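Local structure of fructosyl amine: oxygen oxidoreductase (Aspergillus fumigatus, 3DJE) at residues 264-269 / 274-279; 250-255 / 268-273; 144-149 / 317-322; 282-287 / 310-315. The protein oxidatively deglycates fructosyl amino acids with a bound FAD, as a fructosamine oxidase (amadoriase) related to the sarcosine oxidases. All coordinates share one frame; numbering follows the deposited sequence. Where two conformers were deposited one is given.

Contact 1 (264-269 / 274-279). With FSA (1-S-(carboxymethyl)-1-thio-beta-D-fructopyranose), chain D.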
loop_
_atom_site.group_PDB
_atom_site.type_symbol
_atom_site.label_atom_id
_atom_site.label_comp_id
_atom_site.label_asym_id
_atom_site.label_seq_id
_atom_site.Cartn_x
_atom_site.Cartn_y
_atom_site.Cartn_z
ATOM N N PHE A 264 11.107 -5.645 7.803
ATOM C CA PHE A 264 10.246 -5.463 8.949
ATOM C C PHE A 264 9.349 -6.659 9.193
ATOM O O PHE A 264 9.157 -7.510 8.318
ATOM C CB PHE A 264 9.413 -4.180 8.812
ATOM C CG PHE A 264 8.545 -4.126 7.580
ATOM C CD1 PHE A 264 7.222 -4.596 7.607
ATOM C CD2 PHE A 264 9.037 -3.566 6.401
ATOM C CE1 PHE A 264 6.403 -4.509 6.463
ATOM C CE2 PHE A 264 8.238 -3.481 5.250
ATOM C CZ PHE A 264 6.911 -3.959 5.280
ATOM N N PHE A 265 8.807 -6.709 10.403
ATOM C CA PHE A 265 7.859 -7.743 10.768
ATOM C C PHE A 265 6.947 -7.281 11.905
ATOM O O PHE A 265 7.190 -6.241 12.531
ATOM C CB PHE A 265 8.579 -9.059 11.107
ATOM C CG PHE A 265 9.585 -8.943 12.219
ATOM C CD1 PHE A 265 9.170 -8.977 13.546
ATOM C CD2 PHE A 265 10.949 -8.818 11.936
ATOM C CE1 PHE A 265 10.094 -8.877 14.587
ATOM C CE2 PHE A 265 11.890 -8.703 12.979
ATOM C CZ PHE A 265 11.461 -8.740 14.301
ATOM N N PHE A 266 5.924 -8.101 12.174
ATOM C CA PHE A 266 4.844 -7.767 13.097
ATOM C C PHE A 266 4.612 -8.909 14.082
ATOM O O PHE A 266 5.022 -10.045 13.832
ATOM C CB PHE A 266 3.540 -7.620 12.312
ATOM C CG PHE A 266 3.572 -6.565 11.235
ATOM C CD1 PHE A 266 3.019 -5.311 11.466
ATOM C CD2 PHE A 266 4.132 -6.833 9.982
ATOM C CE1 PHE A 266 3.041 -4.317 10.461
ATOM C CE2 PHE A 266 4.152 -5.855 8.981
ATOM C CZ PHE A 266 3.594 -4.596 9.225
ATOM N N GLU A 267 3.908 -8.616 15.175
ATOM C CA GLU A 267 3.388 -9.682 16.026
ATOM C C GLU A 267 2.549 -10.679 15.210
ATOM O O GLU A 267 1.939 -10.308 14.185
ATOM C CB GLU A 267 2.577 -9.117 17.200
ATOM C CG GLU A 267 1.237 -8.519 16.794
ATOM C CD GLU A 267 0.442 -8.080 17.991
ATOM O OE1 GLU A 267 0.164 -8.936 18.862
ATOM O OE2 GLU A 267 0.095 -6.885 18.073
ATOM N N PRO A 268 2.511 -11.947 15.646
ATOM C CA PRO A 268 1.761 -12.961 14.888
ATOM C C PRO A 268 0.265 -12.667 14.777
ATOM O O PRO A 268 -0.333 -12.123 15.713
ATOM C CB PRO A 268 1.985 -14.253 15.691
ATOM C CG PRO A 268 2.455 -13.814 17.029
ATOM C CD PRO A 268 3.215 -12.536 16.802
ATOM N N ASP A 269 -0.325 -13.015 13.638
ATOM C CA ASP A 269 -1.772 -12.825 13.484
ATOM C C ASP A 269 -2.528 -13.796 14.391
ATOM O O ASP A 269 -1.966 -14.798 14.865
ATOM C CB ASP A 269 -2.224 -12.883 12.001
ATOM C CG ASP A 269 -2.481 -14.303 11.464
ATOM O OD1 ASP A 269 -1.950 -15.309 11.977
ATOM O OD2 ASP A 269 -3.206 -14.399 10.446
ATOM N N GLU A 274 0.622 -16.512 12.454
ATOM C CA GLU A 274 1.633 -16.253 11.431
ATOM C C GLU A 274 2.260 -14.883 11.569
ATOM O O GLU A 274 1.555 -13.889 11.683
ATOM C CB GLU A 274 1.032 -16.417 10.033
ATOM C CG GLU A 274 0.763 -17.896 9.697
ATOM C CD GLU A 274 0.074 -18.120 8.377
ATOM O OE1 GLU A 274 -0.548 -17.181 7.807
ATOM O OE2 GLU A 274 0.135 -19.278 7.901
ATOM N N ILE A 275 3.591 -14.848 11.576
ATOM C CA ILE A 275 4.339 -13.581 11.534
ATOM C C ILE A 275 4.572 -13.220 10.077
ATOM O O ILE A 275 5.141 -14.011 9.319
ATOM C CB ILE A 275 5.712 -13.676 12.263
ATOM C CG1 ILE A 275 5.500 -13.915 13.767
ATOM C CG2 ILE A 275 6.555 -12.392 12.040
ATOM C CD1 ILE A 275 6.799 -14.302 14.548
ATOM N N LYS A 276 4.127 -12.028 9.690
ATOM C CA LYS A 276 4.417 -11.498 8.372
ATOM C C LYS A 276 5.742 -10.733 8.382
ATOM O O LYS A 276 5.967 -9.858 9.230
ATOM C CB LYS A 276 3.286 -10.581 7.903
ATOM C CG LYS A 276 3.479 -10.108 6.461
ATOM C CD LYS A 276 2.554 -8.975 6.130
ATOM C CE LYS A 276 3.336 -7.794 5.625
ATOM N NZ LYS A 276 2.504 -6.586 5.792
ATOM N N ILE A 277 6.595 -11.057 7.411
ATOM C CA ILE A 277 7.931 -10.457 7.277
ATOM C C ILE A 277 8.131 -9.950 5.851
ATOM O O ILE A 277 7.820 -10.656 4.886
ATOM C CB ILE A 277 9.055 -11.500 7.572
ATOM C CG1 ILE A 277 8.849 -12.150 8.941
ATOM C CG2 ILE A 277 10.439 -10.854 7.498
ATOM C CD1 ILE A 277 8.859 -13.647 8.883
ATOM N N CYS A 278 8.654 -8.733 5.731
ATOM C CA CYS A 278 9.042 -8.172 4.438
ATOM C C CYS A 278 10.528 -7.848 4.437
ATOM O O CYS A 278 11.024 -7.228 5.377
ATOM C CB CYS A 278 8.286 -6.883 4.147
ATOM S SG CYS A 278 6.513 -7.117 3.886
ATOM N N ASP A 279 11.218 -8.275 3.379
ATOM C CA ASP A 279 12.580 -7.818 3.093
ATOM C C ASP A 279 12.515 -6.464 2.397
ATOM O O ASP A 279 11.864 -6.336 1.368
ATOM C CB ASP A 279 13.339 -8.837 2.231
ATOM C CG ASP A 279 12.634 -9.162 0.898
ATOM O OD1 ASP A 279 11.426 -9.520 0.902
ATOM O OD2 ASP A 279 13.304 -9.080 -0.163
HETATM O OAB FSA D . 4.027 3.418 4.933
HETATM C CAL FSA D . 4.613 2.742 5.805
HETATM O OAA FSA D . 4.742 3.147 6.989
HETATM C CAH FSA D . 5.224 1.397 5.465
HETATM S SAK FSA D . 5.128 1.027 3.743
HETATM C C1 FSA D . 6.007 -0.508 3.849
HETATM C C2 FSA D . 6.594 -0.901 2.486
HETATM O O2 FSA D . 6.880 -2.309 2.471
HETATM C C3 FSA D . 7.883 -0.124 2.193
HETATM O O3 FSA D . 8.906 -0.496 3.128
HETATM C C4 FSA D . 8.351 -0.311 0.747
HETATM O O4 FSA D . 9.443 0.584 0.476
HETATM C C5 FSA D . 7.230 -0.025 -0.258
HETATM O O5 FSA D . 6.919 1.370 -0.297
HETATM C C6 FSA D . 5.999 -0.839 0.113
HETATM O O6 FSA D . 5.624 -0.554 1.472
HETATM O O HOH W 1 2.178 -10.906 11.445
HETATM O O HOH W 2 -2.913 -15.741 8.258
#

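Contact 2 (250-255 / 268-273)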
loop_
_atom_site.group_PDB
_atom_site.type_symbol
_atom_site.label_atom_id
_atom_site.label_comp_id
_atom_site.label_asym_id
_atom_site.label_seq_id
_atom_site.Cartn_x
_atom_site.Cartn_y
_atom_site.Cartn_z
ATOM N N LEU A 250 4.320 -15.846 23.621
ATOM C CA LEU A 250 5.549 -15.094 23.821
ATOM C C LEU A 250 5.691 -13.893 22.869
ATOM O O LEU A 250 6.219 -12.840 23.238
ATOM C CB LEU A 250 6.738 -16.044 23.666
ATOM C CG LEU A 250 8.089 -15.579 24.206
ATOM C CD1 LEU A 250 8.067 -15.435 25.723
ATOM C CD2 LEU A 250 9.194 -16.541 23.764
ATOM N N TYR A 251 5.185 -14.059 21.651
ATOM C CA TYR A 251 5.390 -13.078 20.593
ATOM C C TYR A 251 4.259 -12.057 20.526
ATOM O O TYR A 251 4.319 -11.106 19.733
ATOM C CB TYR A 251 5.523 -13.786 19.241
ATOM C CG TYR A 251 6.781 -14.615 19.067
ATOM C CD1 TYR A 251 7.853 -14.133 18.326
ATOM C CD2 TYR A 251 6.884 -15.897 19.615
ATOM C CE1 TYR A 251 9.008 -14.892 18.148
ATOM C CE2 TYR A 251 8.044 -16.661 19.450
ATOM C CZ TYR A 251 9.097 -16.150 18.714
ATOM O OH TYR A 251 10.240 -16.897 18.529
ATOM N N LYS A 252 3.230 -12.252 21.351
ATOM C CA LYS A 252 2.046 -11.374 21.328
ATOM C C LYS A 252 2.356 -9.936 21.761
ATOM O O LYS A 252 3.116 -9.712 22.705
ATOM C CB LYS A 252 0.910 -11.951 22.188
ATOM C CG LYS A 252 -0.441 -11.226 22.036
ATOM C CD LYS A 252 -1.546 -11.870 22.883
ATOM C CE LYS A 252 -2.854 -11.081 22.808
ATOM N NZ LYS A 252 -3.535 -11.236 21.496
ATOM N N ASN A 253 1.769 -8.975 21.051
ATOM C CA ASN A 253 1.810 -7.548 21.416
ATOM C C ASN A 253 3.152 -6.835 21.212
ATOM O O ASN A 253 3.294 -5.674 21.603
ATOM C CB ASN A 253 1.306 -7.317 22.859
ATOM C CG ASN A 253 -0.094 -7.875 23.094
ATOM O OD1 ASN A 253 -1.032 -7.568 22.358
ATOM N ND2 ASN A 253 -0.239 -8.683 24.142
ATOM N N ILE A 254 4.124 -7.509 20.595
ATOM C CA ILE A 254 5.417 -6.878 20.332
ATOM C C ILE A 254 5.222 -5.696 19.376
ATOM O O ILE A 254 4.290 -5.698 18.561
ATOM C CB ILE A 254 6.489 -7.861 19.766
ATOM C CG1 ILE A 254 6.034 -8.492 18.446
ATOM C CG2 ILE A 254 6.883 -8.920 20.823
ATOM C CD1 ILE A 254 7.144 -9.226 17.683
ATOM N N PRO A 255 6.087 -4.677 19.478
ATOM C CA PRO A 255 5.960 -3.564 18.542
ATOM C C PRO A 255 6.354 -3.979 17.132
ATOM O O PRO A 255 7.003 -5.008 16.951
ATOM C CB PRO A 255 6.951 -2.528 19.085
ATOM C CG PRO A 255 7.958 -3.324 19.846
ATOM C CD PRO A 255 7.185 -4.476 20.447
ATOM N N PRO A 268 2.511 -11.947 15.646
ATOM C CA PRO A 268 1.761 -12.961 14.888
ATOM C C PRO A 268 0.265 -12.667 14.777
ATOM O O PRO A 268 -0.333 -12.123 15.713
ATOM C CB PRO A 268 1.985 -14.253 15.691
ATOM C CG PRO A 268 2.455 -13.814 17.029
ATOM C CD PRO A 268 3.215 -12.536 16.802
ATOM N N ASP A 269 -0.325 -13.015 13.638
ATOM C CA ASP A 269 -1.772 -12.825 13.484
ATOM C C ASP A 269 -2.528 -13.796 14.391
ATOM O O ASP A 269 -1.966 -14.798 14.865
ATOM C CB ASP A 269 -2.224 -12.883 12.001
ATOM C CG ASP A 269 -2.481 -14.303 11.464
ATOM O OD1 ASP A 269 -1.950 -15.309 11.977
ATOM O OD2 ASP A 269 -3.206 -14.399 10.446
ATOM N N GLU A 270 -3.785 -13.480 14.679
ATOM C CA GLU A 270 -4.560 -14.327 15.578
ATOM C C GLU A 270 -4.999 -15.614 14.910
ATOM O O GLU A 270 -4.930 -16.685 15.525
ATOM C CB GLU A 270 -5.780 -13.574 16.121
ATOM C CG GLU A 270 -5.452 -12.512 17.154
ATOM C CD GLU A 270 -4.833 -13.081 18.439
ATOM O OE1 GLU A 270 -5.120 -14.246 18.802
ATOM O OE2 GLU A 270 -4.052 -12.352 19.086
ATOM N N GLU A 271 -5.444 -15.504 13.656
ATOM C CA GLU A 271 -6.050 -16.632 12.938
ATOM C C GLU A 271 -5.120 -17.830 12.915
ATOM O O GLU A 271 -5.524 -18.928 13.298
ATOM C CB GLU A 271 -6.414 -16.241 11.507
ATOM C CG GLU A 271 -7.789 -15.641 11.342
ATOM C CD GLU A 271 -8.030 -15.120 9.923
ATOM O OE1 GLU A 271 -7.179 -15.347 9.025
ATOM O OE2 GLU A 271 -9.072 -14.466 9.704
ATOM N N ARG A 272 -3.880 -17.611 12.481
ATOM C CA ARG A 272 -2.956 -18.715 12.207
ATOM C C ARG A 272 -1.639 -18.651 12.960
ATOM O O ARG A 272 -0.778 -19.527 12.779
ATOM C CB ARG A 272 -2.669 -18.819 10.706
ATOM C CG ARG A 272 -3.879 -19.131 9.834
ATOM C CD ARG A 272 -3.453 -19.216 8.370
ATOM N NE ARG A 272 -4.565 -19.587 7.491
ATOM C CZ ARG A 272 -5.354 -18.729 6.847
ATOM N NH1 ARG A 272 -5.190 -17.408 6.972
ATOM N NH2 ARG A 272 -6.326 -19.201 6.074
ATOM N N GLY A 273 -1.484 -17.636 13.809
ATOM C CA GLY A 273 -0.237 -17.412 14.535
ATOM C C GLY A 273 0.923 -17.136 13.592
ATOM O O GLY A 273 2.076 -17.469 13.893
#

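Contact 3 (144-149 / 317-322)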
loop_
_atom_site.group_PDB
_atom_site.type_symbol
_atom_site.label_atom_id
_atom_site.label_comp_id
_atom_site.label_asym_id
_atom_site.label_seq_id
_atom_site.Cartn_x
_atom_site.Cartn_y
_atom_site.Cartn_z
ATOM N N PRO A 144 23.138 -6.078 14.214
ATOM C CA PRO A 144 24.462 -5.502 13.954
ATOM C C PRO A 144 24.397 -4.158 13.233
ATOM O O PRO A 144 23.866 -4.060 12.123
ATOM C CB PRO A 144 25.154 -6.557 13.083
ATOM C CG PRO A 144 24.050 -7.340 12.463
ATOM C CD PRO A 144 22.900 -7.310 13.442
ATOM N N GLY A 145 24.922 -3.129 13.886
ATOM C CA GLY A 145 24.929 -1.782 13.338
ATOM C C GLY A 145 23.582 -1.066 13.324
ATOM O O GLY A 145 23.498 0.057 12.833
ATOM N N TRP A 146 22.524 -1.703 13.834
ATOM C CA TRP A 146 21.203 -1.045 13.859
ATOM C C TRP A 146 21.222 0.153 14.798
ATOM O O TRP A 146 21.731 0.064 15.917
ATOM C CB TRP A 146 20.110 -2.001 14.337
ATOM C CG TRP A 146 19.698 -3.073 13.384
ATOM C CD1 TRP A 146 20.511 -3.854 12.598
ATOM C CD2 TRP A 146 18.363 -3.535 13.161
ATOM N NE1 TRP A 146 19.754 -4.761 11.890
ATOM C CE2 TRP A 146 18.432 -4.586 12.218
ATOM C CE3 TRP A 146 17.106 -3.147 13.656
ATOM C CZ2 TRP A 146 17.287 -5.259 11.758
ATOM C CZ3 TRP A 146 15.972 -3.823 13.206
ATOM C CH2 TRP A 146 16.068 -4.858 12.267
ATOM N N LYS A 147 20.670 1.270 14.334
ATOM C CA LYS A 147 20.465 2.441 15.153
ATOM C C LYS A 147 19.091 2.964 14.804
ATOM O O LYS A 147 18.725 3.013 13.627
ATOM C CB LYS A 147 21.490 3.522 14.822
ATOM C CG LYS A 147 21.433 4.707 15.766
ATOM C CD LYS A 147 22.412 5.805 15.375
ATOM C CE LYS A 147 22.194 7.048 16.231
ATOM N NZ LYS A 147 20.972 7.798 15.840
ATOM N N GLY A 148 18.327 3.380 15.798
ATOM C CA GLY A 148 16.989 3.843 15.466
ATOM C C GLY A 148 16.241 4.529 16.570
ATOM O O GLY A 148 16.820 4.882 17.610
ATOM N N TYR A 149 14.944 4.699 16.328
ATOM C CA TYR A 149 14.054 5.427 17.226
ATOM C C TYR A 149 12.807 4.618 17.501
ATOM O O TYR A 149 12.146 4.149 16.568
ATOM C CB TYR A 149 13.659 6.767 16.615
ATOM C CG TYR A 149 14.847 7.655 16.371
ATOM C CD1 TYR A 149 15.441 8.352 17.425
ATOM C CD2 TYR A 149 15.402 7.773 15.096
ATOM C CE1 TYR A 149 16.560 9.163 17.207
ATOM C CE2 TYR A 149 16.514 8.579 14.868
ATOM C CZ TYR A 149 17.084 9.269 15.925
ATOM O OH TYR A 149 18.183 10.069 15.679
ATOM N N LEU A 317 16.027 -12.122 9.444
ATOM C CA LEU A 317 15.661 -12.921 10.617
ATOM C C LEU A 317 16.902 -13.280 11.437
ATOM O O LEU A 317 16.860 -13.294 12.656
ATOM C CB LEU A 317 14.906 -14.190 10.222
ATOM C CG LEU A 317 13.495 -13.949 9.675
ATOM C CD1 LEU A 317 12.933 -15.225 9.066
ATOM C CD2 LEU A 317 12.580 -13.402 10.786
ATOM N N LYS A 318 18.010 -13.560 10.755
ATOM C CA LYS A 318 19.244 -13.878 11.482
ATOM C C LYS A 318 19.672 -12.746 12.417
ATOM O O LYS A 318 20.186 -13.004 13.508
ATOM C CB LYS A 318 20.380 -14.238 10.514
ATOM C CG LYS A 318 21.633 -14.774 11.202
ATOM C CD LYS A 318 21.662 -16.294 11.213
ATOM C CE LYS A 318 22.114 -16.872 9.870
ATOM N NZ LYS A 318 21.136 -16.622 8.766
ATOM N N GLU A 319 19.436 -11.501 11.996
ATOM C CA GLU A 319 19.835 -10.315 12.750
ATOM C C GLU A 319 18.886 -9.969 13.895
ATOM O O GLU A 319 19.224 -9.135 14.743
ATOM C CB GLU A 319 19.929 -9.102 11.817
ATOM C CG GLU A 319 20.998 -9.231 10.733
ATOM C CD GLU A 319 21.175 -7.979 9.886
ATOM O OE1 GLU A 319 20.503 -6.947 10.127
ATOM O OE2 GLU A 319 22.001 -8.032 8.954
ATOM N N THR A 320 17.715 -10.611 13.919
ATOM C CA THR A 320 16.617 -10.194 14.796
ATOM C C THR A 320 16.012 -11.358 15.584
ATOM O O THR A 320 15.994 -11.346 16.817
ATOM C CB THR A 320 15.492 -9.512 13.979
ATOM O OG1 THR A 320 15.065 -10.387 12.930
ATOM C CG2 THR A 320 15.992 -8.218 13.366
HETATM N N MSE A 321 15.490 -12.339 14.856
HETATM C CA MSE A 321 14.892 -13.534 15.443
HETATM C C MSE A 321 15.563 -14.776 14.858
HETATM O O MSE A 321 14.953 -15.524 14.096
HETATM C CB MSE A 321 13.391 -13.542 15.171
HETATM C CG MSE A 321 12.711 -12.381 15.843
HETATM SE SE MSE A 321 10.802 -12.423 15.666
HETATM C CE MSE A 321 10.653 -12.381 13.728
ATOM N N PRO A 322 16.848 -14.981 15.185
ATOM C CA PRO A 322 17.606 -16.049 14.513
ATOM C C PRO A 322 17.030 -17.448 14.757
ATOM O O PRO A 322 17.237 -18.355 13.929
ATOM C CB PRO A 322 19.023 -15.907 15.099
ATOM C CG PRO A 322 18.851 -15.146 16.363
ATOM C CD PRO A 322 17.670 -14.234 16.154
HETATM O O HOH W 3 23.385 -5.431 9.735
#

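Contact 4 (282-287 / 310-315)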
loop_
_atom_site.group_PDB
_atom_site.type_symbol
_atom_site.label_atom_id
_atom_site.label_comp_id
_atom_site.label_asym_id
_atom_site.label_seq_id
_atom_site.Cartn_x
_atom_site.Cartn_y
_atom_site.Cartn_z
ATOM N N PRO A 282 14.357 -1.463 -2.962
ATOM C CA PRO A 282 13.708 -0.448 -3.793
ATOM C C PRO A 282 12.610 -0.920 -4.774
ATOM O O PRO A 282 12.046 -0.080 -5.474
ATOM C CB PRO A 282 14.881 0.200 -4.549
ATOM C CG PRO A 282 16.115 -0.234 -3.784
ATOM C CD PRO A 282 15.790 -1.596 -3.311
ATOM N N GLY A 283 12.311 -2.215 -4.794
ATOM C CA GLY A 283 11.183 -2.736 -5.569
ATOM C C GLY A 283 11.568 -3.479 -6.832
ATOM O O GLY A 283 12.694 -3.326 -7.334
ATOM N N TYR A 284 10.639 -4.308 -7.316
ATOM C CA TYR A 284 10.742 -4.973 -8.628
ATOM C C TYR A 284 9.780 -4.325 -9.615
ATOM O O TYR A 284 8.594 -4.150 -9.316
ATOM C CB TYR A 284 10.346 -6.442 -8.530
ATOM C CG TYR A 284 11.291 -7.326 -7.779
ATOM C CD1 TYR A 284 12.328 -7.977 -8.442
ATOM C CD2 TYR A 284 11.131 -7.552 -6.409
ATOM C CE1 TYR A 284 13.201 -8.799 -7.756
ATOM C CE2 TYR A 284 11.993 -8.385 -5.707
ATOM C CZ TYR A 284 13.038 -9.002 -6.389
ATOM O OH TYR A 284 13.896 -9.829 -5.710
ATOM N N THR A 285 10.283 -3.982 -10.795
ATOM C CA THR A 285 9.412 -3.648 -11.914
ATOM C C THR A 285 9.227 -4.892 -12.792
ATOM O O THR A 285 9.872 -5.916 -12.575
ATOM C CB THR A 285 9.999 -2.517 -12.771
ATOM O OG1 THR A 285 11.313 -2.908 -13.208
ATOM C CG2 THR A 285 10.074 -1.208 -11.977
ATOM N N ASN A 286 8.333 -4.806 -13.771
ATOM C CA ASN A 286 8.214 -5.862 -14.773
ATOM C C ASN A 286 8.113 -5.211 -16.143
ATOM O O ASN A 286 7.041 -5.172 -16.749
ATOM C CB ASN A 286 7.014 -6.763 -14.487
ATOM C CG ASN A 286 6.987 -8.009 -15.375
ATOM O OD1 ASN A 286 8.010 -8.671 -15.568
ATOM N ND2 ASN A 286 5.811 -8.341 -15.899
HETATM N N MSE A 287 9.254 -4.683 -16.593
HETATM C CA MSE A 287 9.368 -3.896 -17.816
HETATM C C MSE A 287 9.247 -4.765 -19.060
HETATM O O MSE A 287 10.071 -5.646 -19.302
HETATM C CB MSE A 287 10.703 -3.136 -17.846
HETATM C CG MSE A 287 10.877 -2.103 -16.740
HETATM SE SE MSE A 287 9.521 -0.695 -16.813
HETATM C CE MSE A 287 10.126 0.442 -15.361
ATOM N N GLU A 310 13.761 -14.471 -0.626
ATOM C CA GLU A 310 13.865 -15.405 0.488
ATOM C C GLU A 310 15.199 -15.264 1.229
ATOM O O GLU A 310 15.227 -15.251 2.455
ATOM C CB GLU A 310 13.697 -16.846 0.026
ATOM C CG GLU A 310 14.008 -17.862 1.118
ATOM C CD GLU A 310 13.679 -19.293 0.713
ATOM O OE1 GLU A 310 13.679 -19.586 -0.503
ATOM O OE2 GLU A 310 13.427 -20.128 1.609
ATOM N N THR A 311 16.301 -15.179 0.485
ATOM C CA THR A 311 17.626 -15.028 1.105
ATOM C C THR A 311 17.692 -13.755 1.958
ATOM O O THR A 311 18.201 -13.777 3.082
ATOM C CB THR A 311 18.733 -15.054 0.025
ATOM O OG1 THR A 311 18.633 -16.296 -0.672
ATOM C CG2 THR A 311 20.123 -14.942 0.641
ATOM N N ARG A 312 17.127 -12.662 1.445
ATOM C CA ARG A 312 17.104 -11.404 2.189
ATOM C C ARG A 312 16.242 -11.495 3.445
ATOM O O ARG A 312 16.615 -10.963 4.481
ATOM C CB ARG A 312 16.642 -10.243 1.311
ATOM C CG ARG A 312 17.590 -9.908 0.170
ATOM C CD ARG A 312 17.154 -8.638 -0.539
ATOM N NE ARG A 312 15.838 -8.787 -1.181
ATOM C CZ ARG A 312 15.644 -9.011 -2.479
ATOM N NH1 ARG A 312 16.669 -9.118 -3.322
ATOM N NH2 ARG A 312 14.413 -9.130 -2.939
ATOM N N VAL A 313 15.103 -12.189 3.347
ATOM C CA VAL A 313 14.226 -12.407 4.504
ATOM C C VAL A 313 14.952 -13.165 5.612
ATOM O O VAL A 313 14.902 -12.765 6.774
ATOM C CB VAL A 313 12.940 -13.185 4.107
ATOM C CG1 VAL A 313 12.191 -13.704 5.331
ATOM C CG2 VAL A 313 12.036 -12.318 3.247
ATOM N N ARG A 314 15.628 -14.255 5.251
ATOM C CA ARG A 314 16.324 -15.088 6.237
ATOM C C ARG A 314 17.526 -14.358 6.834
ATOM O O ARG A 314 17.844 -14.565 8.006
ATOM C CB ARG A 314 16.697 -16.451 5.646
ATOM C CG ARG A 314 15.470 -17.229 5.150
ATOM C CD ARG A 314 15.760 -18.686 4.887
ATOM N NE ARG A 314 14.580 -19.397 4.394
ATOM C CZ ARG A 314 13.588 -19.853 5.157
ATOM N NH1 ARG A 314 12.570 -20.490 4.592
ATOM N NH2 ARG A 314 13.600 -19.670 6.477
ATOM N N ALA A 315 18.155 -13.484 6.043
ATOM C CA ALA A 315 19.233 -12.615 6.542
ATOM C C ALA A 315 18.726 -11.639 7.608
ATOM O O ALA A 315 19.372 -11.428 8.640
ATOM C CB ALA A 315 19.899 -11.871 5.396
#

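Contact 1 (264-269 / 274-279)
C278 sits over a face of the F264 ring while the edge of the same ring meets the bound thioether ligand FSA. C278 CB is 3.7 Å from the F264 ring centroid, a CH-pi contact, and C278 SG makes an oblique sulfur-aromatic contact. F264 CG lies between its backbone N and carbonyl carbon (chi1 58°), which carries the ring over C278. At its edge F264 CZ is 3.3 Å from FSA O2. F264 thus joins the hairpin to the ligand pocket.

The backbones form an antiparallel ladder. F264 N bonds C278 O at 2.9 Å and C278 N bonds F264 O; F265 and I277 are the next, non-hydrogen-bonded pair. Beyond it F266 N makes only a weak hydrogen bond to K276 O, at 3.4 Å. A water bridges E267 O, E274 O and K276 N. At the turn D269 N bonds E274 O at 2.8 Å, and E274 N bonds D269 OD1 at 2.9 Å. K276 runs beside F266, with NZ held by N52 O and D50.

The 263-265 and 274-289 hairpin lies between strands 256-259 and 232-242. F265 and I277 pack on helix 307-320; C278 touches L238 and lies close to FAD.

Contact 2 (250-255 / 268-273)
Y251 to I254 form a type II beta turn at the end of helix 248-251, and Y251 meets P268 in the loop that follows strand 263-265. K252 and P268 have the nearest CA atoms, 6.6 Å apart. The 268-273 segment has no regular helix or strand. Its bend carries an Asx motif, in which D269 OD1 accepts from R272 N at 3.0 Å.

The apolar part is small. Y251 CB packs 3.6 Å from P268 CD, and Y251 O lies 3.4 Å from the same carbon. The phenol ring leads away from P268, and its OH bonds Q323.

The polar part is one salt bridge: K252 NZ is 2.7 Å from E270 OE2. The lysine is extended until its last bond (chi4 73°), where it bends. E270 bends earlier, at chi2 (-64°). The two side chains meet at about a right angle.

Both charged residues are exposed, so solvent probably screens this pair. The ion pair joins two loops at the surface, while the apolar part rests on buried Y251 against partly exposed P268.

Contact 3 (144-149 / 317-322)
W146 points its indole N-H at the carboxylate of E319, and the two flat groups are strongly inclined, with their planes 71° apart. W146 NE1 donates to E319 OE1 at 2.9 Å, and the bond is nearly straight (169°). The oxygen sits at the ring edge, close to the indole plane, and is met nearly along its C-O axis. E319 is extended beyond CG, which lets it reach across from the helix.

P144 crosses the same glutamate chain at about a right angle. Its CD packs across the aliphatic part, 3.8 Å from E319 CG. A water donates to P144 O at 2.8 Å and weakly to E319 OE2, so both carboxylate oxygens have partners. E319 OE1 also has a long, weak ion pair with R262.

Further along the indole, W146 CH2 is 3.5 Å from T320 CG2. The methyl approaches obliquely, while T320 OG1 turns back to L316 O. W146 also makes an edge-to-face contact with F143.

This is loop-to-helix packing away from the annotated sites, with the W146 side chain about 12 Å from FSA. It joins the lead-in to strand 147-151 of the large mixed sheet to the C-terminal part of helix 307-320, in this FAD-dependent MSOX/MTOX-family oxidoreductase.

Contact 4 (282-287 / 310-315)
A single side-chain hydrogen bond between Y284 and R312 links strand 274-289 of the large mixed sheet to helix 307-320. R312 NH2 donates to Y284 OH at 2.9 Å, with an angle of 173° at the hydrogen. The oxygen lies in the guanidinium plane, at its edge. R312 NH2 meets the tyrosine at its hydroxyl end, near the ring plane; the two planes are turned 44° apart and do not stack. The side chains come from opposite directions. R312 bends at chi3 (-64°) to bring its guanidinium round to the tyrosine.

Both polar groups have second partners. R312 NE forms a salt bridge with D279 OD2, on the same strand as Y284. Y284 OH also bonds E308 OE2, near the start of the helix. The arginine therefore ties its helix to two places on strand 274-289. Separate from this contact, R314 pairs with E310 along the helix.

Y284 is buried, and its hydroxyl is held by R312 and E308 together. D279, which pairs with R312 NE, probably offsets the arginine's charge; E308 adds a nearby carboxylate on the tyrosine hydroxyl. That hydroxyl accepts from R312 and probably donates to E308, so the contact is part of a small polar network.

Contact 1 is the buried one: a backbone ladder with aromatic packing, at the ligand pocket. Contacts 2 and 3 are partly buried and lie away from the annotated sites. Contact 2 pairs exposed opposite charges, whereas contact 3 uses a neutral N-H and a carboxylate. Contact 4 is partly buried, with Y284 buried and R312 partly exposed, and rests on one arginine-to-tyrosine bond. Contacts 1 and 2 share P268 and D269 and also touch through E267 and N253. Contacts 1 and 4 share strand 274-289, joined through D279 and R312. Contacts 3 and 4 use successive parts of helix 307-320. F265 of contact 1 packs against T320 and M321 of contact 3, and Y251 of contact 2 also touches M321.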